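Local coordinates for tyrocidine synthase 2 (Brevibacillus parabrevis, PDB 6TA8), which contains a condensation domain of the kind found in nonribosomal peptide synthetases, modelled here as a single chain of two alpha/beta lobes, at residues A[225-230]-A[377-382]; A[296-301]-A[381-386]. One frame throughout, in Å; residues are numbered along the deposited sequence.

Contact 1: A[225-230]-A[377-382]; sequences HNLETT and FTLRPE
E228, near the end of helix 221-229, reaches L379 and the backbone of F377 and T378 in the loop that leads into strand 383-390. This is a helix-on-loop contact at the surface of a condensation domain, and the evidence divides it into a close-packed apolar side and a polar, more open one. The apolar side centres on L379, the buried residue of the pair of segments, whose CA-CB bond points at the helix. Its two methyls divide the work: L379 CD1 lies 3.7 Å from E228 CA and also against the aliphatic CG of E228, while L379 CD2 meets L227 CD2 at 4.0 Å. The two leucine side chains cross at about a right angle. L227 has CG anti to its backbone N (chi1 -171°), which turns the branched end to the side where L379 lies; both leucines continue onto V330 of strand 325-332, so the helix, the loop and that strand share one apolar patch.

On the polar side, the E228 chain is extended beyond CG and carries its carboxylate to the loop backbone at F377 and T378. OE1 of E228 accepts a weak hydrogen bond from T378 N, at 3.3 Å with an N-H...O angle of 154°, and lies 2.9 Å from F377 N. The other oxygen, OE2, forms a weak hydrogen bond with Y360 OH, and the F377 ring packs edge-to-face on Y360, so the carboxylate and the ring share a neighbour on helix 359-365. T378, exposed to solvent, lies on the looser side: its OG1 stands 3.7 Å from E228 OE1 and 3.9 Å from E228 CB.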
ATOM      1  N   HIS A 225      -3.354 -17.234  18.669  1.00 60.80           N
ATOM      2  CA  HIS A 225      -2.633 -17.611  19.881  1.00 56.78           C
ATOM      3  C   HIS A 225      -1.746 -18.824  19.634  1.00 56.12           C
ATOM      4  O   HIS A 225      -0.623 -18.894  20.148  1.00 63.46           O
ATOM      5  CB  HIS A 225      -3.617 -17.889  21.016  1.00 59.27           C
ATOM      6  CG  HIS A 225      -2.960 -18.284  22.301  1.00 69.10           C
ATOM      7  ND1 HIS A 225      -2.203 -17.410  23.050  1.00 71.18           N
ATOM      8  CD2 HIS A 225      -2.948 -19.461  22.972  1.00 71.25           C
ATOM      9  CE1 HIS A 225      -1.752 -18.031  24.126  1.00 71.48           C
ATOM     10  NE2 HIS A 225      -2.189 -19.277  24.102  1.00 76.66           N
ATOM     11  N   ASN A 226      -2.237 -19.793  18.857  1.00 55.61           N
ATOM     12  CA  ASN A 226      -1.407 -20.933  18.481  1.00 55.65           C
ATOM     13  C   ASN A 226      -0.195 -20.482  17.677  1.00 57.75           C
ATOM     14  O   ASN A 226       0.905 -21.019  17.842  1.00 55.79           O
ATOM     15  CB  ASN A 226      -2.232 -21.943  17.681  1.00 58.31           C
ATOM     16  CG  ASN A 226      -1.395 -23.090  17.141  1.00 69.42           C
ATOM     17  OD1 ASN A 226      -0.719 -22.957  16.119  1.00 76.05           O
ATOM     18  ND2 ASN A 226      -1.442 -24.228  17.824  1.00 68.41           N
ATOM     19  N   LEU A 227      -0.376 -19.490  16.805  1.00 63.99           N
ATOM     20  CA  LEU A 227       0.739 -19.006  16.001  1.00 60.66           C
ATOM     21  C   LEU A 227       1.792 -18.319  16.863  1.00 58.44           C
ATOM     22  O   LEU A 227       2.994 -18.470  16.618  1.00 57.34           O
ATOM     23  CB  LEU A 227       0.224 -18.064  14.913  1.00 57.47           C
ATOM     24  CG  LEU A 227       1.225 -17.622  13.842  1.00 60.79           C
ATOM     25  CD1 LEU A 227       1.451 -18.724  12.812  1.00 63.62           C
ATOM     26  CD2 LEU A 227       0.761 -16.343  13.165  1.00 53.01           C
ATOM     27  N   GLU A 228       1.372 -17.577  17.888  1.00 60.49           N
ATOM     28  CA  GLU A 228       2.338 -16.798  18.653  1.00 57.23           C
ATOM     29  C   GLU A 228       3.163 -17.641  19.618  1.00 59.81           C
ATOM     30  O   GLU A 228       4.206 -17.170  20.083  1.00 53.59           O
ATOM     31  CB  GLU A 228       1.633 -15.683  19.424  1.00 59.32           C
ATOM     32  CG  GLU A 228       1.072 -14.600  18.531  1.00 61.58           C
ATOM     33  CD  GLU A 228       0.488 -13.454  19.315  1.00 68.06           C
ATOM     34  OE1 GLU A 228       0.641 -13.444  20.554  1.00 61.85           O
ATOM     35  OE2 GLU A 228      -0.129 -12.565  18.692  1.00 71.37           O
ATOM     36  N   THR A 229       2.740 -18.871  19.915  1.00 62.20           N
ATOM     37  CA  THR A 229       3.428 -19.695  20.902  1.00 57.05           C
ATOM     38  C   THR A 229       4.324 -20.765  20.291  1.00 55.59           C
ATOM     39  O   THR A 229       5.235 -21.251  20.972  1.00 60.38           O
ATOM     40  CB  THR A 229       2.412 -20.379  21.825  1.00 62.05           C
ATOM     41  OG1 THR A 229       1.474 -21.127  21.040  1.00 58.94           O
ATOM     42  CG2 THR A 229       1.665 -19.345  22.652  1.00 56.46           C
ATOM     43  N   THR A 230       4.088 -21.144  19.039  1.00 56.28           N
ATOM     44  CA  THR A 230       4.855 -22.188  18.379  1.00 60.50           C
ATOM     45  C   THR A 230       5.997 -21.642  17.532  1.00 71.74           C
ATOM     46  O   THR A 230       6.724 -22.428  16.919  1.00 74.08           O
ATOM     47  CB  THR A 230       3.935 -23.046  17.503  1.00 64.94           C
ATOM     48  OG1 THR A 230       4.630 -24.219  17.062  1.00 77.26           O
ATOM     49  CG2 THR A 230       3.464 -22.257  16.288  1.00 59.69           C
ATOM     50  N   PHE A 377       0.017 -10.707  21.328  1.00 64.01           N
ATOM     51  CA  PHE A 377       0.565 -10.065  20.133  1.00 65.03           C
ATOM     52  C   PHE A 377       2.070  -9.842  20.280  1.00 62.87           C
ATOM     53  O   PHE A 377       2.556  -8.714  20.345  1.00 67.06           O
ATOM     54  CB  PHE A 377      -0.155  -8.745  19.839  1.00 57.88           C
ATOM     55  CG  PHE A 377      -1.651  -8.846  19.874  1.00 57.93           C
ATOM     56  CD1 PHE A 377      -2.359  -9.238  18.751  1.00 53.47           C
ATOM     57  CD2 PHE A 377      -2.351  -8.547  21.031  1.00 59.05           C
ATOM     58  CE1 PHE A 377      -3.736  -9.331  18.781  1.00 51.88           C
ATOM     59  CE2 PHE A 377      -3.728  -8.639  21.069  1.00 58.30           C
ATOM     60  CZ  PHE A 377      -4.421  -9.035  19.942  1.00 59.85           C
ATOM     61  N   THR A 378       2.808 -10.952  20.336  1.00 60.76           N
ATOM     62  CA  THR A 378       4.242 -10.915  20.594  1.00 62.17           C
ATOM     63  C   THR A 378       5.090 -10.961  19.331  1.00 66.29           C
ATOM     64  O   THR A 378       6.298 -10.707  19.409  1.00 65.63           O
ATOM     65  CB  THR A 378       4.648 -12.076  21.511  1.00 58.32           C
ATOM     66  OG1 THR A 378       4.342 -13.322  20.873  1.00 54.83           O
ATOM     67  CG2 THR A 378       3.909 -11.994  22.835  1.00 57.22           C
ATOM     68  N   LEU A 379       4.501 -11.275  18.181  1.00 63.09           N
ATOM     69  CA  LEU A 379       5.266 -11.375  16.945  1.00 61.47           C
ATOM     70  C   LEU A 379       5.641  -9.984  16.447  1.00 58.29           C
ATOM     71  O   LEU A 379       4.767  -9.149  16.193  1.00 58.74           O
ATOM     72  CB  LEU A 379       4.461 -12.126  15.886  1.00 57.62           C
ATOM     73  CG  LEU A 379       4.732 -13.624  15.727  1.00 51.28           C
ATOM     74  CD1 LEU A 379       4.565 -14.352  17.049  1.00 55.79           C
ATOM     75  CD2 LEU A 379       3.817 -14.216  14.668  1.00 50.16           C
ATOM     76  N   ARG A 380       6.946  -9.732  16.314  1.00 51.84           N
ATOM     77  CA  ARG A 380       7.464  -8.468  15.797  1.00 57.17           C
ATOM     78  C   ARG A 380       8.180  -8.732  14.481  1.00 49.27           C
ATOM     79  O   ARG A 380       9.396  -8.976  14.467  1.00 52.97           O
ATOM     80  CB  ARG A 380       8.407  -7.804  16.804  1.00 63.81           C
ATOM     81  CG  ARG A 380       7.868  -7.755  18.217  1.00 69.22           C
ATOM     82  CD  ARG A 380       7.008  -6.517  18.425  1.00 72.98           C
ATOM     83  NE  ARG A 380       6.131  -6.660  19.581  1.00 71.58           N
ATOM     84  CZ  ARG A 380       4.981  -7.325  19.574  1.00 76.94           C
ATOM     85  NH1 ARG A 380       4.258  -7.403  20.682  1.00 73.92           N
ATOM     86  NH2 ARG A 380       4.548  -7.908  18.465  1.00 85.34           N
ATOM     87  N   PRO A 381       7.477  -8.699  13.351  1.00 45.47           N
ATOM     88  CA  PRO A 381       8.141  -8.954  12.070  1.00 46.66           C
ATOM     89  C   PRO A 381       9.064  -7.808  11.693  1.00 44.79           C
ATOM     90  O   PRO A 381       8.773  -6.639  11.955  1.00 44.63           O
ATOM     91  CB  PRO A 381       6.974  -9.082  11.077  1.00 43.14           C
ATOM     92  CG  PRO A 381       5.738  -9.220  11.917  1.00 49.07           C
ATOM     93  CD  PRO A 381       6.030  -8.490  13.190  1.00 57.92           C
ATOM     94  N   GLU A 382      10.195  -8.156  11.079  1.00 40.40           N
ATOM     95  CA  GLU A 382      11.163  -7.173  10.623  1.00 48.05           C
ATOM     96  C   GLU A 382      11.171  -6.994   9.112  1.00 49.36           C
ATOM     97  O   GLU A 382      11.837  -6.076   8.619  1.00 45.84           O
ATOM     98  CB  GLU A 382      12.573  -7.549  11.101  1.00 43.44           C
ATOM     99  CG  GLU A 382      12.849  -7.169  12.547  1.00 52.89           C
ATOM    100  CD  GLU A 382      14.129  -7.781  13.080  1.00 59.24           C
ATOM    101  OE1 GLU A 382      14.441  -8.930  12.704  1.00 61.24           O
ATOM    102  OE2 GLU A 382      14.821  -7.114  13.878  1.00 67.89           O
TER

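Contact 2: A[296-301]-A[381-386]; sequences NGVVIN and PEISFN
Strands 297-301 and 383-386 run parallel in the sheet sense, yet their short axes diverge by 50° and approach to 4.5 Å; within these segments the regular pairing lies toward the C-terminal end, at N301. There N301 is held through both backbone polar atoms: its N donates to I383 O at 2.7 Å, nearly straight at 170°, and its O accepts from F385 N at 3.1 Å. This bridges N301 with S384, and S384 OG adds a weak bond to the same N301 O.

Side chains meet on the face of I300 and I383, where I300 CD1 lies 3.7 Å from I383 CB, and V298 CG2 touches the I383 CD1 methyl at 3.8 Å. I300 CG2 packs on F385 CB. Towards the start of the second segment, P381 covers V299 and N301: its CG meets V299 CG1 at 3.6 Å, the valine methyl being placed there by a chi1 of 179°, while P381 CB sits over the backbone N of N301. Strands 297-304 and 383-390 are thus adjacent parallel inner strands of the six-stranded mixed sheet of the condensation domain, with helix 277-293 against F385.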
ATOM      1  N   ASN A 296      15.940 -20.693   9.177  1.00 60.77           N
ATOM      2  CA  ASN A 296      14.915 -21.631   8.740  1.00 67.56           C
ATOM      3  C   ASN A 296      13.523 -21.182   9.166  1.00 63.48           C
ATOM      4  O   ASN A 296      12.568 -21.957   9.030  1.00 63.95           O
ATOM      5  CB  ASN A 296      15.204 -23.041   9.270  1.00 67.05           C
ATOM      6  CG  ASN A 296      16.316 -23.733   8.502  1.00 77.35           C
ATOM      7  OD1 ASN A 296      16.206 -23.958   7.296  1.00 80.20           O
ATOM      8  ND2 ASN A 296      17.393 -24.075   9.196  1.00 78.30           N
ATOM      9  N   GLY A 297      13.382 -19.959   9.670  1.00 63.03           N
ATOM     10  CA  GLY A 297      12.095 -19.407  10.038  1.00 60.79           C
ATOM     11  C   GLY A 297      12.136 -17.894  10.099  1.00 59.85           C
ATOM     12  O   GLY A 297      12.978 -17.320  10.798  1.00 61.49           O
ATOM     13  N   VAL A 298      11.243 -17.236   9.367  1.00 51.05           N
ATOM     14  CA  VAL A 298      11.189 -15.780   9.321  1.00 55.43           C
ATOM     15  C   VAL A 298       9.731 -15.347   9.410  1.00 50.20           C
ATOM     16  O   VAL A 298       8.845 -15.983   8.831  1.00 52.23           O
ATOM     17  CB  VAL A 298      11.868 -15.225   8.047  1.00 51.68           C
ATOM     18  CG1 VAL A 298      11.187 -15.749   6.788  1.00 48.46           C
ATOM     19  CG2 VAL A 298      11.889 -13.703   8.064  1.00 50.76           C
ATOM     20  N   VAL A 299       9.483 -14.275  10.157  1.00 52.65           N
ATOM     21  CA  VAL A 299       8.146 -13.718  10.325  1.00 47.67           C
ATOM     22  C   VAL A 299       8.034 -12.487   9.438  1.00 49.75           C
ATOM     23  O   VAL A 299       8.790 -11.521   9.603  1.00 51.98           O
ATOM     24  CB  VAL A 299       7.861 -13.373  11.795  1.00 51.03           C
ATOM     25  CG1 VAL A 299       6.471 -12.778  11.937  1.00 48.24           C
ATOM     26  CG2 VAL A 299       8.009 -14.610  12.668  1.00 53.05           C
ATOM     27  N   ILE A 300       7.093 -12.518   8.498  1.00 48.46           N
ATOM     28  CA  ILE A 300       6.898 -11.451   7.525  1.00 42.58           C
ATOM     29  C   ILE A 300       5.634 -10.682   7.881  1.00 45.45           C
ATOM     30  O   ILE A 300       4.638 -11.272   8.316  1.00 48.61           O
ATOM     31  CB  ILE A 300       6.813 -12.011   6.091  1.00 44.28           C
ATOM     32  CG1 ILE A 300       7.973 -12.972   5.822  1.00 51.16           C
ATOM     33  CG2 ILE A 300       6.807 -10.884   5.067  1.00 49.58           C
ATOM     34  CD1 ILE A 300       9.319 -12.294   5.732  1.00 41.84           C
ATOM     35  N   ASN A 301       5.679  -9.363   7.696  1.00 47.42           N
ATOM     36  CA  ASN A 301       4.513  -8.500   7.891  1.00 45.00           C
ATOM     37  C   ASN A 301       3.852  -8.305   6.532  1.00 48.29           C
ATOM     38  O   ASN A 301       4.148  -7.359   5.800  1.00 45.98           O
ATOM     39  CB  ASN A 301       4.922  -7.175   8.522  1.00 49.58           C
ATOM     40  CG  ASN A 301       3.733  -6.312   8.900  1.00 50.50           C
ATOM     41  OD1 ASN A 301       2.989  -5.846   8.037  1.00 54.48           O
ATOM     42  ND2 ASN A 301       3.553  -6.088  10.197  1.00 54.02           N
ATOM     43  N   PRO A 381       7.477  -8.699  13.351  1.00 45.47           N
ATOM     44  CA  PRO A 381       8.141  -8.954  12.070  1.00 46.66           C
ATOM     45  C   PRO A 381       9.064  -7.808  11.693  1.00 44.79           C
ATOM     46  O   PRO A 381       8.773  -6.639  11.955  1.00 44.63           O
ATOM     47  CB  PRO A 381       6.974  -9.082  11.077  1.00 43.14           C
ATOM     48  CG  PRO A 381       5.738  -9.220  11.917  1.00 49.07           C
ATOM     49  CD  PRO A 381       6.030  -8.490  13.190  1.00 57.92           C
ATOM     50  N   GLU A 382      10.195  -8.156  11.079  1.00 40.40           N
ATOM     51  CA  GLU A 382      11.163  -7.173  10.623  1.00 48.05           C
ATOM     52  C   GLU A 382      11.171  -6.994   9.112  1.00 49.36           C
ATOM     53  O   GLU A 382      11.837  -6.076   8.619  1.00 45.84           O
ATOM     54  CB  GLU A 382      12.573  -7.549  11.101  1.00 43.44           C
ATOM     55  CG  GLU A 382      12.849  -7.169  12.547  1.00 52.89           C
ATOM     56  CD  GLU A 382      14.129  -7.781  13.080  1.00 59.24           C
ATOM     57  OE1 GLU A 382      14.441  -8.930  12.704  1.00 61.24           O
ATOM     58  OE2 GLU A 382      14.821  -7.114  13.878  1.00 67.89           O
ATOM     59  N   ILE A 383      10.457  -7.837   8.371  1.00 44.00           N
ATOM     60  CA  ILE A 383      10.315  -7.706   6.927  1.00 40.02           C
ATOM     61  C   ILE A 383       8.849  -7.454   6.611  1.00 43.96           C
ATOM     62  O   ILE A 383       7.963  -8.099   7.182  1.00 49.76           O
ATOM     63  CB  ILE A 383      10.822  -8.958   6.183  1.00 47.85           C
ATOM     64  CG1 ILE A 383      12.228  -9.332   6.653  1.00 44.84           C
ATOM     65  CG2 ILE A 383      10.802  -8.732   4.679  1.00 44.17           C
ATOM     66  CD1 ILE A 383      12.757 -10.596   6.013  1.00 46.88           C
ATOM     67  N   SER A 384       8.597  -6.516   5.705  1.00 45.32           N
ATOM     68  CA  SER A 384       7.254  -6.208   5.237  1.00 45.30           C
ATOM     69  C   SER A 384       7.149  -6.556   3.760  1.00 48.15           C
ATOM     70  O   SER A 384       8.025  -6.191   2.968  1.00 55.90           O
ATOM     71  CB  SER A 384       6.915  -4.732   5.463  1.00 48.49           C
ATOM     72  OG  SER A 384       5.592  -4.443   5.044  1.00 52.76           O
ATOM     73  N   PHE A 385       6.083  -7.263   3.394  1.00 40.58           N
ATOM     74  CA  PHE A 385       5.821  -7.639   2.013  1.00 43.39           C
ATOM     75  C   PHE A 385       4.470  -7.088   1.580  1.00 46.08           C
ATOM     76  O   PHE A 385       3.524  -7.041   2.373  1.00 50.18           O
ATOM     77  CB  PHE A 385       5.849  -9.160   1.830  1.00 48.18           C
ATOM     78  CG  PHE A 385       5.905  -9.596   0.393  1.00 51.16           C
ATOM     79  CD1 PHE A 385       7.120  -9.723  -0.260  1.00 46.02           C
ATOM     80  CD2 PHE A 385       4.743  -9.872  -0.308  1.00 44.50           C
ATOM     81  CE1 PHE A 385       7.174 -10.122  -1.581  1.00 49.61           C
ATOM     82  CE2 PHE A 385       4.790 -10.271  -1.630  1.00 39.71           C
ATOM     83  CZ  PHE A 385       6.008 -10.396  -2.266  1.00 48.55           C
ATOM     84  N   ASN A 386       4.387  -6.674   0.318  1.00 54.70           N
ATOM     85  CA  ASN A 386       3.163  -6.099  -0.230  1.00 48.60           C
ATOM     86  C   ASN A 386       3.172  -6.288  -1.737  1.00 50.52           C
ATOM     87  O   ASN A 386       4.077  -5.795  -2.417  1.00 52.26           O
ATOM     88  CB  ASN A 386       3.044  -4.614   0.125  1.00 52.80           C
ATOM     89  CG  ASN A 386       1.774  -3.984  -0.417  1.00 59.12           C
ATOM     90  OD1 ASN A 386       0.784  -4.672  -0.668  1.00 63.41           O
ATOM     91  ND2 ASN A 386       1.797  -2.669  -0.598  1.00 61.27           N
TER

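Overall arrangement
The two contacts lie on the same side of the chain's centre, about 11 Å apart between their own centres, and both end on the stretch that contains P381 and E382. Along the chain, helix 221-229 comes first, then strand 297-304, and last the 377-386 stretch, which serves contact 1 as a loop and contact 2 as it enters strand 383-390. They meet directly where L379 CD2 packs on V299 CG1 at 4.1 Å. Strand 325-332, beside 297-304 in the six-stranded sheet, receives side chains from both contacts. Contact 1 thus attaches a surface helix to the sheet margin, whereas contact 2 joins two inner strands.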